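Local coordinates for formylmethanofuran--tetrahydromethanopterin formyltransferase (Methanosarcina barkeri, PDB 1M5S), which catalyses the reversible transfer of a formyl group from formylmethanofuran to tetrahydromethanopterin, an early step of methanogenesis from carbon dioxide, at residues Gly118-Glu129 / Tyr140-Ala151. Residues are numbered along the deposited sequence; the frame is centred on the assembly and turned at random.
Sequences GFKLKFFADGME and YKVPIMEGDFLA
With CG anti to its carbonyl carbon (chi1 -72°), Y140 turns its ring against helix 117-122, between G118 O and CD of K122, whose own chi1 of 82° sets CG between backbone N and carbonyl carbon and lays the aliphatic chain obliquely across the phenol. The two meet where a short helix packs on a beta hairpin, strands 140-144 and 147-151 joined by a type I turn. K122 suits this place because its methylenes pack against the aromatic ring, CD lying 3.5 Å from Y140 CD1, while NZ travels on to a salt bridge with E129 OE1, which it meets from above the carboxylate plane. G118 has no side chain to collide with A151 O and the Y140 ring, and its CA comes to 4.1 Å from A151 CB. Farther along, the branched V142 fills two places at once, CG2 against K122 CA and CG1 against A125 CB (3.7 Å); the small A125 methyl also touches P143 CD. I144 CG2 lies at the edge of the F124 ring, in its plane, and G205 of the second subunit packs against that same phenylalanine. No direct hydrogen bond joins the segments; a water lies within hydrogen-bonding distance of P143 O and, farther off, A125 O, and E129 CA makes a CA-H...O contact of 3.2 Å to K141 O.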
loop_
_atom_site.group_PDB
_atom_site.type_symbol
_atom_site.label_atom_id
_atom_site.label_comp_id
_atom_site.label_asym_id
_atom_site.label_seq_id
_atom_site.Cartn_x
_atom_site.Cartn_y
_atom_site.Cartn_z
ATOM N N GLY A 118 14.322 -2.482 27.440
ATOM C CA GLY A 118 15.503 -1.884 26.843
ATOM C C GLY A 118 16.795 -2.294 27.531
ATOM O O GLY A 118 17.823 -2.491 26.879
ATOM N N PHE A 119 16.758 -2.376 28.858
ATOM C CA PHE A 119 17.901 -2.849 29.631
ATOM C C PHE A 119 18.213 -4.286 29.232
ATOM O O PHE A 119 19.368 -4.641 29.020
ATOM C CB PHE A 119 17.598 -2.767 31.136
ATOM C CG PHE A 119 18.692 -3.327 32.013
ATOM C CD1 PHE A 119 18.711 -4.681 32.346
ATOM C CD2 PHE A 119 19.723 -2.512 32.473
ATOM C CE1 PHE A 119 19.744 -5.219 33.116
ATOM C CE2 PHE A 119 20.764 -3.038 33.245
ATOM C CZ PHE A 119 20.773 -4.396 33.565
ATOM N N LYS A 120 17.170 -5.091 29.060
ATOM C CA LYS A 120 17.341 -6.505 28.772
ATOM C C LYS A 120 17.831 -6.740 27.350
ATOM O O LYS A 120 18.551 -7.700 27.090
ATOM C CB LYS A 120 16.026 -7.254 29.007
ATOM C CG LYS A 120 15.636 -7.365 30.474
ATOM C CD LYS A 120 14.325 -8.114 30.634
ATOM C CE LYS A 120 14.357 -9.058 31.826
ATOM N NZ LYS A 120 13.344 -10.141 31.686
ATOM N N LEU A 121 17.464 -5.846 26.439
ATOM C CA LEU A 121 17.837 -5.986 25.031
ATOM C C LEU A 121 19.275 -5.545 24.757
ATOM O O LEU A 121 19.927 -6.090 23.864
ATOM C CB LEU A 121 16.872 -5.183 24.141
ATOM C CG LEU A 121 15.454 -5.735 23.955
ATOM C CD1 LEU A 121 14.650 -4.804 23.067
ATOM C CD2 LEU A 121 15.516 -7.128 23.349
ATOM N N LYS A 122 19.781 -4.621 25.579
ATOM C CA LYS A 122 21.115 -4.049 25.397
ATOM C C LYS A 122 22.209 -5.113 25.439
ATOM O O LYS A 122 23.210 -4.996 24.736
ATOM C CB LYS A 122 21.400 -2.962 26.448
ATOM C CG LYS A 122 21.859 -3.486 27.808
ATOM C CD LYS A 122 22.294 -2.360 28.726
ATOM C CE LYS A 122 22.704 -2.880 30.093
ATOM N NZ LYS A 122 23.733 -3.955 30.024
ATOM N N PHE A 123 21.908 -6.233 26.090
ATOM C CA PHE A 123 22.881 -7.329 26.267
ATOM C C PHE A 123 23.270 -7.957 24.926
ATOM O O PHE A 123 24.282 -8.664 24.818
ATOM C CB PHE A 123 22.301 -8.395 27.184
ATOM C CG PHE A 123 22.342 -7.942 28.634
ATOM C CD1 PHE A 123 21.300 -7.163 29.142
ATOM C CD2 PHE A 123 23.427 -8.291 29.441
ATOM C CE1 PHE A 123 21.348 -6.717 30.464
ATOM C CE2 PHE A 123 23.479 -7.841 30.764
ATOM C CZ PHE A 123 22.439 -7.053 31.275
ATOM N N PHE A 124 22.441 -7.713 23.911
ATOM C CA PHE A 124 22.708 -8.210 22.572
ATOM C C PHE A 124 24.013 -7.634 22.001
ATOM O O PHE A 124 24.686 -8.286 21.213
ATOM C CB PHE A 124 21.530 -7.895 21.642
ATOM C CG PHE A 124 21.664 -8.491 20.267
ATOM C CD1 PHE A 124 21.633 -9.868 20.089
ATOM C CD2 PHE A 124 21.838 -7.676 19.154
ATOM C CE1 PHE A 124 21.766 -10.430 18.812
ATOM C CE2 PHE A 124 21.974 -8.228 17.876
ATOM C CZ PHE A 124 21.938 -9.603 17.704
ATOM N N ALA A 125 24.393 -6.446 22.463
ATOM C CA ALA A 125 25.574 -5.760 21.948
ATOM C C ALA A 125 26.879 -6.339 22.496
ATOM O O ALA A 125 27.965 -5.982 22.025
ATOM C CB ALA A 125 25.488 -4.269 22.252
ATOM N N ASP A 126 26.773 -7.137 23.559
ATOM C CA ASP A 126 27.881 -7.976 24.022
ATOM C C ASP A 126 29.093 -7.165 24.508
ATOM O O ASP A 126 30.242 -7.512 24.238
ATOM C CB ASP A 126 28.285 -8.932 22.893
ATOM C CG ASP A 126 29.220 -10.036 23.353
ATOM O OD1 ASP A 126 29.244 -10.369 24.561
ATOM O OD2 ASP A 126 29.923 -10.583 22.485
ATOM N N GLY A 127 28.826 -6.102 25.259
ATOM C CA GLY A 127 29.889 -5.239 25.730
ATOM C C GLY A 127 29.931 -3.895 25.026
ATOM O O GLY A 127 30.502 -2.939 25.555
ATOM N N MET A 128 29.303 -3.805 23.856
ATOM C CA MET A 128 29.397 -2.598 23.035
ATOM C C MET A 128 28.247 -1.608 23.245
ATOM O O MET A 128 28.251 -0.516 22.661
ATOM C CB MET A 128 29.493 -2.968 21.551
ATOM C CG MET A 128 30.651 -3.895 21.189
ATOM S SD MET A 128 32.284 -3.396 21.809
ATOM C CE MET A 128 32.496 -1.762 21.098
ATOM N N GLU A 129 27.306 -1.958 24.128
ATOM C CA GLU A 129 26.182 -1.077 24.448
ATOM C C GLU A 129 26.634 0.243 25.040
ATOM O O GLU A 129 27.625 0.310 25.767
ATOM C CB GLU A 129 25.226 -1.726 25.447
ATOM C CG GLU A 129 25.286 -3.223 25.499
ATOM C CD GLU A 129 26.077 -3.743 26.669
ATOM O OE1 GLU A 129 25.878 -3.267 27.805
ATOM O OE2 GLU A 129 26.869 -4.673 26.452
ATOM N N TYR A 140 19.047 3.063 25.536
ATOM C CA TYR A 140 20.221 2.203 25.350
ATOM C C TYR A 140 20.540 2.088 23.866
ATOM O O TYR A 140 19.638 1.916 23.033
ATOM C CB TYR A 140 19.958 0.807 25.913
ATOM C CG TYR A 140 19.936 0.805 27.433
ATOM C CD1 TYR A 140 21.138 0.864 28.146
ATOM C CD2 TYR A 140 18.715 0.752 28.104
ATOM C CE1 TYR A 140 21.114 0.894 29.544
ATOM C CE2 TYR A 140 18.689 0.788 29.502
ATOM C CZ TYR A 140 19.889 0.863 30.221
ATOM O OH TYR A 140 19.863 0.911 31.578
ATOM N N LYS A 141 21.815 2.292 23.541
ATOM C CA LYS A 141 22.327 2.113 22.184
ATOM C C LYS A 141 22.881 0.701 22.037
ATOM O O LYS A 141 23.789 0.307 22.769
ATOM C CB LYS A 141 23.444 3.124 21.909
ATOM C CG LYS A 141 23.026 4.338 21.121
ATOM C CD LYS A 141 24.241 4.999 20.481
ATOM C CE LYS A 141 24.318 6.473 20.834
ATOM N NZ LYS A 141 25.615 7.057 20.388
ATOM N N VAL A 142 22.382 -0.026 21.044
ATOM C CA VAL A 142 22.853 -1.370 20.743
ATOM C C VAL A 142 23.404 -1.388 19.308
ATOM O O VAL A 142 22.640 -1.408 18.339
ATOM C CB VAL A 142 21.696 -2.412 20.886
ATOM C CG1 VAL A 142 22.205 -3.819 20.607
ATOM C CG2 VAL A 142 21.081 -2.321 22.273
ATOM N N PRO A 143 24.742 -1.306 19.157
ATOM C CA PRO A 143 25.362 -1.390 17.832
ATOM C C PRO A 143 25.000 -2.663 17.067
ATOM O O PRO A 143 25.154 -3.775 17.570
ATOM C CB PRO A 143 26.855 -1.311 18.138
ATOM C CG PRO A 143 26.919 -0.470 19.364
ATOM C CD PRO A 143 25.726 -0.910 20.182
ATOM N N ILE A 144 24.425 -2.475 15.885
ATOM C CA ILE A 144 24.100 -3.579 14.987
ATOM C C ILE A 144 24.519 -3.219 13.552
ATOM O O ILE A 144 25.052 -2.134 13.315
ATOM C CB ILE A 144 22.579 -3.929 15.047
ATOM C CG1 ILE A 144 21.724 -2.681 14.788
ATOM C CG2 ILE A 144 22.234 -4.541 16.413
ATOM C CD1 ILE A 144 20.243 -2.970 14.655
ATOM N N MET A 145 24.341 -4.152 12.617
ATOM C CA MET A 145 24.853 -3.996 11.254
ATOM C C MET A 145 24.429 -2.712 10.554
ATOM O O MET A 145 25.185 -2.163 9.761
ATOM C CB MET A 145 24.430 -5.174 10.389
ATOM C CG MET A 145 25.123 -6.459 10.718
ATOM S SD MET A 145 24.901 -7.606 9.370
ATOM C CE MET A 145 23.133 -7.763 9.297
ATOM N N GLU A 146 23.175 -2.313 10.752
ATOM C CA GLU A 146 22.615 -1.152 10.066
ATOM C C GLU A 146 23.125 0.144 10.674
ATOM O O GLU A 146 23.027 1.202 10.057
ATOM C CB GLU A 146 21.086 -1.166 10.156
ATOM C CG GLU A 146 20.540 -0.772 11.542
ATOM C CD GLU A 146 19.045 -0.492 11.551
ATOM O OE1 GLU A 146 18.427 -0.529 10.464
ATOM O OE2 GLU A 146 18.491 -0.229 12.644
ATOM N N GLY A 147 23.569 0.067 11.926
ATOM C CA GLY A 147 23.808 1.264 12.715
ATOM C C GLY A 147 23.588 0.999 14.194
ATOM O O GLY A 147 23.958 -0.061 14.689
ATOM N N ASP A 148 23.040 1.981 14.905
ATOM C CA ASP A 148 22.717 1.835 16.327
ATOM C C ASP A 148 21.205 1.667 16.510
ATOM O O ASP A 148 20.416 2.466 15.993
ATOM C CB ASP A 148 23.183 3.070 17.109
ATOM C CG ASP A 148 24.701 3.222 17.138
ATOM O OD1 ASP A 148 25.408 2.214 17.358
ATOM O OD2 ASP A 148 25.185 4.373 17.045
ATOM N N PHE A 149 20.801 0.593 17.185
ATOM C CA PHE A 149 19.406 0.423 17.579
ATOM C C PHE A 149 19.171 1.114 18.928
ATOM O O PHE A 149 19.921 0.908 19.878
ATOM C CB PHE A 149 19.061 -1.066 17.671
ATOM C CG PHE A 149 17.686 -1.345 18.226
ATOM C CD1 PHE A 149 16.547 -0.888 17.571
ATOM C CD2 PHE A 149 17.533 -2.083 19.401
ATOM C CE1 PHE A 149 15.276 -1.160 18.070
ATOM C CE2 PHE A 149 16.261 -2.364 19.913
ATOM C CZ PHE A 149 15.131 -1.899 19.244
ATOM N N LEU A 150 18.183 2.002 18.973
ATOM C CA LEU A 150 17.855 2.727 20.193
ATOM C C LEU A 150 16.615 2.131 20.859
ATOM O O LEU A 150 15.619 1.854 20.194
ATOM C CB LEU A 150 17.630 4.209 19.879
ATOM C CG LEU A 150 18.854 5.140 19.857
ATOM C CD1 LEU A 150 20.069 4.444 19.288
ATOM C CD2 LEU A 150 18.525 6.374 19.045
ATOM N N ALA A 151 16.720 1.851 22.157
ATOM C CA ALA A 151 15.605 1.292 22.922
ATOM C C ALA A 151 15.523 1.936 24.306
ATOM O O ALA A 151 16.439 1.800 25.117
ATOM C CB ALA A 151 15.761 -0.232 23.057
HETATM O O HOH W 1 27.324 -4.480 19.214
#